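Local coordinates for bifunctional protein FolD (Thermus thermophilus, PDB 6V6Y), which probably oxidises 5,10-methylenetetrahydrofolate with NADP(+) and then hydrolyses the methenyl product to 10-formyltetrahydrofolate, at residues 95-100 against 104-109; 221-226 against 241-246. One frame throughout, in Å; residues are numbered along the deposited sequence.

In the fold
Contacts 1 and 2 belong to different domains of the subunit and lie on opposite sides of its centre, with their own centres 34 Å apart and their nearest atoms about 13 Å apart. Contact 1 (95-100 with 104-109) is in the catalytic domain, where the loop after strand 90-93 folds against the next helix. Contact 2 (221-226 with 241-246) is in the NADP-binding Rossmann domain, where a 3-10 segment packs against a strand of its parallel sheet. The bound NADP relates them: Val226, at the end of contact 2, touches the nicotinamide ring, whereas the side chain of Leu95 in contact 1 stays about 8 Å from the cofactor.

Contact 1 of 2, residues 95-100 against 104-109; sequences LPLPPH and QRVLEA
Leu97 turns CG anti to its own carbonyl carbon (chi1 -79°), which carries its CD1 branch to the helix; there it meets Val106 tip to tip, and CG1 of the valine, set anti to the backbone N (chi1 163°), is one of the two arms it touches. A single methyl of the leucine does the touching: Leu97 CD1 lies 4.0 Å from Val106 CG1, with CB and CG2 of Val106 hardly farther. The methyl therefore sits over the branch point of the valine and meets both of its arms. Two residues earlier in the loop the approach is wider. Leu95 CD1 and Leu107 CD1 are 4.5 Å apart; Leu107 leaves the helix alongside the loop, and its CD1 branch reaches back to it.

The loop follows strand 90-93, an outermost strand of the catalytic domain's parallel sheet within the chain, and leads into helix 103-109, so the contact packs a beta-to-alpha connection against the helix it leads into. A cis peptide bond precedes Pro96, between the two leucines that face the helix. Leu75 of helix 72-84 packs on both Leu97 and Val106, and Phe119 on both Leu95 and Leu107, joining each pair to a third apolar group.

Along the helix, Gln104 NE2 donates to Glu108 OE2 at 3.1 Å, with the carboxylate oxygen close to the amide plane of Gln104 while the donor stands above the carboxylate plane. Glu108 OE2 also forms a salt bridge with Arg126 of the second subunit, and Gln104 packs on that same arginine.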
loop_
_atom_site.group_PDB
_atom_site.type_symbol
_atom_site.label_atom_id
_atom_site.label_comp_id
_atom_site.label_asym_id
_atom_site.label_seq_id
_atom_site.Cartn_x
_atom_site.Cartn_y
_atom_site.Cartn_z
ATOM N N LEU A 95 1.069 1.337 -21.355
ATOM C CA LEU A 95 -0.363 1.183 -21.160
ATOM C C LEU A 95 -1.102 2.304 -21.860
ATOM O O LEU A 95 -0.538 3.374 -22.096
ATOM C CB LEU A 95 -0.705 1.171 -19.664
ATOM C CG LEU A 95 0.175 0.149 -18.953
ATOM C CD1 LEU A 95 0.039 0.233 -17.444
ATOM C CD2 LEU A 95 -0.120 -1.257 -19.475
ATOM N N PRO A 96 -2.373 2.092 -22.234
ATOM C CA PRO A 96 -3.194 0.902 -21.991
ATOM C C PRO A 96 -2.931 -0.230 -22.962
ATOM O O PRO A 96 -2.573 -0.000 -24.115
ATOM C CB PRO A 96 -4.613 1.424 -22.184
ATOM C CG PRO A 96 -4.451 2.447 -23.265
ATOM C CD PRO A 96 -3.087 3.079 -23.065
ATOM N N LEU A 97 -3.115 -1.448 -22.496
ATOM C CA LEU A 97 -3.059 -2.583 -23.384
ATOM C C LEU A 97 -4.423 -2.784 -24.035
ATOM O O LEU A 97 -5.441 -2.338 -23.503
ATOM C CB LEU A 97 -2.619 -3.822 -22.606
ATOM C CG LEU A 97 -1.106 -3.808 -22.398
ATOM C CD1 LEU A 97 -0.652 -4.805 -21.345
ATOM C CD2 LEU A 97 -0.447 -4.104 -23.731
ATOM N N PRO A 98 -4.467 -3.409 -25.208
ATOM C CA PRO A 98 -5.754 -3.671 -25.867
ATOM C C PRO A 98 -6.620 -4.609 -25.042
ATOM O O PRO A 98 -6.113 -5.392 -24.221
ATOM C CB PRO A 98 -5.347 -4.308 -27.207
ATOM C CG PRO A 98 -3.940 -4.742 -27.028
ATOM C CD PRO A 98 -3.331 -3.770 -26.067
ATOM N N PRO A 99 -7.943 -4.553 -25.232
ATOM C CA PRO A 99 -8.863 -5.244 -24.308
ATOM C C PRO A 99 -8.701 -6.751 -24.250
ATOM O O PRO A 99 -9.043 -7.358 -23.224
ATOM C CB PRO A 99 -10.243 -4.864 -24.856
ATOM C CG PRO A 99 -10.030 -3.581 -25.551
ATOM C CD PRO A 99 -8.655 -3.639 -26.140
ATOM N N HIS A 100 -8.208 -7.388 -25.314
ATOM C CA HIS A 100 -8.101 -8.839 -25.312
ATOM C C HIS A 100 -6.960 -9.342 -24.439
ATOM O O HIS A 100 -6.762 -10.564 -24.341
ATOM C CB HIS A 100 -7.956 -9.358 -26.749
ATOM C CG HIS A 100 -6.603 -9.127 -27.360
ATOM N ND1 HIS A 100 -6.277 -7.969 -28.030
ATOM C CD2 HIS A 100 -5.506 -9.920 -27.421
ATOM C CE1 HIS A 100 -5.034 -8.052 -28.472
ATOM N NE2 HIS A 100 -4.541 -9.224 -28.111
ATOM N N GLN A 104 -2.961 -7.036 -15.686
ATOM C CA GLN A 104 -2.320 -7.576 -14.486
ATOM C C GLN A 104 -1.442 -8.778 -14.832
ATOM O O GLN A 104 -0.301 -8.888 -14.362
ATOM C CB GLN A 104 -3.389 -7.941 -13.431
ATOM C CG GLN A 104 -3.024 -9.109 -12.470
ATOM C CD GLN A 104 -4.072 -9.374 -11.344
ATOM O OE1 GLN A 104 -5.257 -9.029 -11.466
ATOM N NE2 GLN A 104 -3.619 -9.982 -10.246
ATOM N N ARG A 105 -1.937 -9.662 -15.696
ATOM C CA ARG A 105 -1.174 -10.846 -16.064
ATOM C C ARG A 105 0.127 -10.471 -16.773
ATOM O O ARG A 105 1.171 -11.089 -16.531
ATOM C CB ARG A 105 -2.034 -11.757 -16.939
ATOM C CG ARG A 105 -1.356 -13.054 -17.316
ATOM C CD ARG A 105 -1.848 -14.222 -16.485
ATOM N NE ARG A 105 -1.435 -15.513 -17.046
ATOM C CZ ARG A 105 -0.203 -16.029 -16.955
ATOM N NH1 ARG A 105 0.766 -15.365 -16.327
ATOM N NH2 ARG A 105 0.065 -17.217 -17.498
ATOM N N VAL A 106 0.096 -9.442 -17.625
ATOM C CA VAL A 106 1.302 -9.017 -18.337
ATOM C C VAL A 106 2.299 -8.382 -17.373
ATOM O O VAL A 106 3.489 -8.730 -17.362
ATOM C CB VAL A 106 0.936 -8.054 -19.479
ATOM C CG1 VAL A 106 2.170 -7.274 -19.954
ATOM C CG2 VAL A 106 0.288 -8.821 -20.617
ATOM N N LEU A 107 1.826 -7.439 -16.552
ATOM C CA LEU A 107 2.698 -6.749 -15.605
ATOM C C LEU A 107 3.346 -7.725 -14.629
ATOM O O LEU A 107 4.533 -7.592 -14.304
ATOM C CB LEU A 107 1.899 -5.673 -14.851
ATOM C CG LEU A 107 1.348 -4.559 -15.748
ATOM C CD1 LEU A 107 0.551 -3.480 -14.970
ATOM C CD2 LEU A 107 2.500 -3.927 -16.510
ATOM N N GLU A 108 2.582 -8.709 -14.139
ATOM C CA GLU A 108 3.147 -9.705 -13.227
ATOM C C GLU A 108 4.141 -10.637 -13.914
ATOM O O GLU A 108 4.929 -11.298 -13.222
ATOM C CB GLU A 108 2.030 -10.525 -12.574
ATOM C CG GLU A 108 1.128 -9.695 -11.649
ATOM C CD GLU A 108 0.281 -10.555 -10.712
ATOM O OE1 GLU A 108 0.388 -11.802 -10.775
ATOM O OE2 GLU A 108 -0.495 -9.982 -9.915
ATOM N N ALA A 109 4.132 -10.700 -15.251
ATOM C CA ALA A 109 5.116 -11.507 -15.973
ATOM C C ALA A 109 6.491 -10.858 -16.018
ATOM O O ALA A 109 7.489 -11.568 -16.165
ATOM C CB ALA A 109 4.647 -11.777 -17.401
#

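Contact 2 of 2, residues 221-226 against 241-246; sequences AIVVDV and PEVAEV. With NAP (NADP nicotinamide-adenine-dinucleotide phosphate), chain B.
Val223 and Val243 make the tight part of this contact: their side chains cross obliquely, with Val223 CG2 4.0 Å from Val243 CG1. The touching methyls are placed differently. On Val223 it is the arm anti to the carbonyl carbon, whereas on Val243 it is the arm anti to the backbone N (chi1 162°). Both residues are buried.

Toward the start of the strand the fit loosens. Ala221 and Val246 come no closer than 4.4 Å, between Ala221 N and Val246 O, and their side chains do not meet. The outer side of segment 241-246 turns to solvent, with Pro241 and Glu245 exposed. Glu242 is only partly so: its OE1 forms a salt bridge with Arg213 and accepts a hydrogen bond from Lys214 N. The segment is a short 3-10 stretch, held by bonds such as Glu245 N to Glu242 O at 2.9 Å.

Farther along the strand, Asp225 ties down the chain that leads into the 3-10 turn. Its OD1 takes the backbone N-H groups of Gly227 and Asp238, and its OD2 that of Val239. Just past the strand's C-terminal end, Val226 meets the cofactor, with Val226 O 3.2 Å from C2N of the nicotinamide and Val226 CG1 4.0 Å from the same carbon. A parallel strand whose C-terminal end delivers residues to the dinucleotide is characteristic of the Rossmann fold, here the NADP-binding domain.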
loop_
_atom_site.group_PDB
_atom_site.type_symbol
_atom_site.label_atom_id
_atom_site.label_comp_id
_atom_site.label_asym_id
_atom_site.label_seq_id
_atom_site.Cartn_x
_atom_site.Cartn_y
_atom_site.Cartn_z
ATOM N N ALA A 221 -0.837 26.892 -0.032
ATOM C CA ALA A 221 -0.608 25.473 -0.258
ATOM C C ALA A 221 0.392 25.266 -1.386
ATOM O O ALA A 221 0.530 26.103 -2.283
ATOM C CB ALA A 221 -1.917 24.765 -0.594
ATOM N N ILE A 222 1.107 24.144 -1.320
ATOM C CA ILE A 222 1.923 23.658 -2.434
ATOM C C ILE A 222 1.054 22.707 -3.245
ATOM O O ILE A 222 0.606 21.677 -2.726
ATOM C CB ILE A 222 3.186 22.942 -1.928
ATOM C CG1 ILE A 222 3.903 23.783 -0.868
ATOM C CG2 ILE A 222 4.101 22.528 -3.088
ATOM C CD1 ILE A 222 4.879 24.762 -1.410
ATOM N N VAL A 223 0.804 23.040 -4.509
ATOM C CA VAL A 223 -0.128 22.293 -5.350
ATOM C C VAL A 223 0.652 21.613 -6.474
ATOM O O VAL A 223 1.342 22.281 -7.258
ATOM C CB VAL A 223 -1.232 23.204 -5.904
ATOM C CG1 VAL A 223 -2.159 22.412 -6.821
ATOM C CG2 VAL A 223 -2.019 23.839 -4.750
ATOM N N VAL A 224 0.520 20.288 -6.562
ATOM C CA VAL A 224 1.182 19.456 -7.567
ATOM C C VAL A 224 0.106 18.872 -8.479
ATOM O O VAL A 224 -0.786 18.160 -8.011
ATOM C CB VAL A 224 2.016 18.348 -6.909
ATOM C CG1 VAL A 224 2.632 17.440 -7.952
ATOM C CG2 VAL A 224 3.092 18.969 -6.012
ATOM N N ASP A 225 0.188 19.168 -9.774
ATOM C CA ASP A 225 -0.865 18.857 -10.737
ATOM C C ASP A 225 -0.386 17.751 -11.671
ATOM O O ASP A 225 0.374 18.004 -12.607
ATOM C CB ASP A 225 -1.238 20.113 -11.512
ATOM C CG ASP A 225 -2.464 19.929 -12.397
ATOM O OD1 ASP A 225 -2.954 18.789 -12.566
ATOM O OD2 ASP A 225 -2.939 20.953 -12.932
ATOM N N VAL A 226 -0.865 16.529 -11.444
ATOM C CA VAL A 226 -0.444 15.378 -12.246
ATOM C C VAL A 226 -1.279 15.215 -13.509
ATOM O O VAL A 226 -0.886 14.462 -14.412
ATOM C CB VAL A 226 -0.493 14.095 -11.379
ATOM C CG1 VAL A 226 0.123 12.900 -12.092
ATOM C CG2 VAL A 226 0.216 14.326 -10.034
ATOM N N PRO A 241 -5.900 27.203 -13.426
ATOM C CA PRO A 241 -4.803 28.179 -13.238
ATOM C C PRO A 241 -5.112 29.285 -12.243
ATOM O O PRO A 241 -4.170 29.867 -11.692
ATOM C CB PRO A 241 -4.559 28.746 -14.651
ATOM C CG PRO A 241 -5.575 28.103 -15.554
ATOM C CD PRO A 241 -6.135 26.896 -14.847
ATOM N N GLU A 242 -6.387 29.567 -11.949
ATOM C CA GLU A 242 -6.701 30.541 -10.907
ATOM C C GLU A 242 -6.095 30.172 -9.557
ATOM O O GLU A 242 -5.977 31.042 -8.685
ATOM C CB GLU A 242 -8.213 30.684 -10.761
ATOM C CG GLU A 242 -8.869 29.493 -10.076
ATOM C CD GLU A 242 -10.384 29.602 -10.036
ATOM O OE1 GLU A 242 -11.035 28.710 -9.436
ATOM O OE2 GLU A 242 -10.921 30.585 -10.604
ATOM N N VAL A 243 -5.710 28.905 -9.367
ATOM C CA VAL A 243 -5.164 28.438 -8.091
ATOM C C VAL A 243 -3.847 29.138 -7.773
ATOM O O VAL A 243 -3.471 29.250 -6.596
ATOM C CB VAL A 243 -5.045 26.883 -8.134
ATOM C CG1 VAL A 243 -4.090 26.326 -7.067
ATOM C CG2 VAL A 243 -6.433 26.247 -7.991
ATOM N N ALA A 244 -3.158 29.667 -8.800
ATOM C CA ALA A 244 -1.968 30.492 -8.587
ATOM C C ALA A 244 -2.253 31.731 -7.737
ATOM O O ALA A 244 -1.313 32.322 -7.189
ATOM C CB ALA A 244 -1.372 30.904 -9.934
ATOM N N GLU A 245 -3.528 32.130 -7.598
ATOM C CA GLU A 245 -3.863 33.267 -6.744
ATOM C C GLU A 245 -3.778 32.925 -5.261
ATOM O O GLU A 245 -3.601 33.823 -4.430
ATOM C CB GLU A 245 -5.277 33.770 -7.034
ATOM C CG GLU A 245 -5.539 34.295 -8.435
ATOM C CD GLU A 245 -7.022 34.551 -8.696
ATOM O OE1 GLU A 245 -7.479 34.244 -9.817
ATOM O OE2 GLU A 245 -7.735 35.040 -7.782
ATOM N N VAL A 246 -3.969 31.657 -4.898
ATOM C CA VAL A 246 -4.019 31.251 -3.501
ATOM C C VAL A 246 -2.793 30.432 -3.108
ATOM O O VAL A 246 -2.333 30.510 -1.967
ATOM C CB VAL A 246 -5.325 30.476 -3.205
ATOM C CG1 VAL A 246 -6.546 31.369 -3.433
ATOM C CG2 VAL A 246 -5.404 29.236 -4.068
HETATM P PA NAP B . -7.242 6.879 -13.013
HETATM O O1A NAP B . -7.525 6.906 -14.465
HETATM O O2A NAP B . -7.182 5.491 -12.503
HETATM O O5B NAP B . -8.349 7.742 -12.225
HETATM C C5B NAP B . -7.932 8.802 -11.394
HETATM C C4B NAP B . -8.696 8.803 -10.076
HETATM O O4B NAP B . -9.238 10.085 -9.834
HETATM C C3B NAP B . -9.851 7.815 -10.054
HETATM O O3B NAP B . -9.463 6.668 -9.333
HETATM C C2B NAP B . -11.006 8.549 -9.390
HETATM O O2B NAP B . -11.348 8.006 -8.132
HETATM C C1B NAP B . -10.502 9.977 -9.209
HETATM N N9A NAP B . -11.461 10.938 -9.787
HETATM C C8A NAP B . -11.813 11.044 -11.108
HETATM N N7A NAP B . -12.719 12.040 -11.233
HETATM C C5A NAP B . -12.949 12.575 -10.013
HETATM C C6A NAP B . -13.773 13.608 -9.584
HETATM N N6A NAP B . -14.528 14.269 -10.458
HETATM N N1A NAP B . -13.805 13.945 -8.247
HETATM C C2A NAP B . -13.018 13.255 -7.348
HETATM N N3A NAP B . -12.201 12.231 -7.782
HETATM C C4A NAP B . -12.168 11.890 -9.094
HETATM O O3 NAP B . -5.876 7.673 -12.705
HETATM P PN NAP B . -4.527 7.873 -13.559
HETATM O O1N NAP B . -4.286 6.642 -14.344
HETATM O O2N NAP B . -3.478 8.396 -12.656
HETATM O O5D NAP B . -4.959 9.045 -14.573
HETATM C C5D NAP B . -5.310 10.314 -14.067
HETATM C C4D NAP B . -4.683 11.416 -14.909
HETATM O O4D NAP B . -3.299 11.539 -14.630
HETATM C C3D NAP B . -4.822 11.111 -16.393
HETATM O O3D NAP B . -5.468 12.181 -17.040
HETATM C C2D NAP B . -3.406 10.982 -16.906
HETATM O O2D NAP B . -3.266 11.666 -18.128
HETATM C C1D NAP B . -2.567 11.650 -15.834
HETATM N N1N NAP B . -1.248 11.000 -15.725
HETATM C C2N NAP B . -0.124 11.744 -15.937
HETATM C C3N NAP B . 1.132 11.160 -15.846
HETATM C C7N NAP B . 2.358 12.012 -15.973
HETATM O O7N NAP B . 3.624 11.394 -15.991
HETATM N N7N NAP B . 2.219 13.333 -16.063
HETATM C C4N NAP B . 1.243 9.811 -15.531
HETATM C C5N NAP B . 0.092 9.064 -15.316
HETATM C C6N NAP B . -1.154 9.673 -15.415
HETATM P P2B NAP B . -12.149 6.611 -8.002
HETATM O O1X NAP B . -11.192 5.458 -8.191
HETATM O O2X NAP B . -12.754 6.535 -6.620
HETATM O O3X NAP B . -13.238 6.543 -9.045
#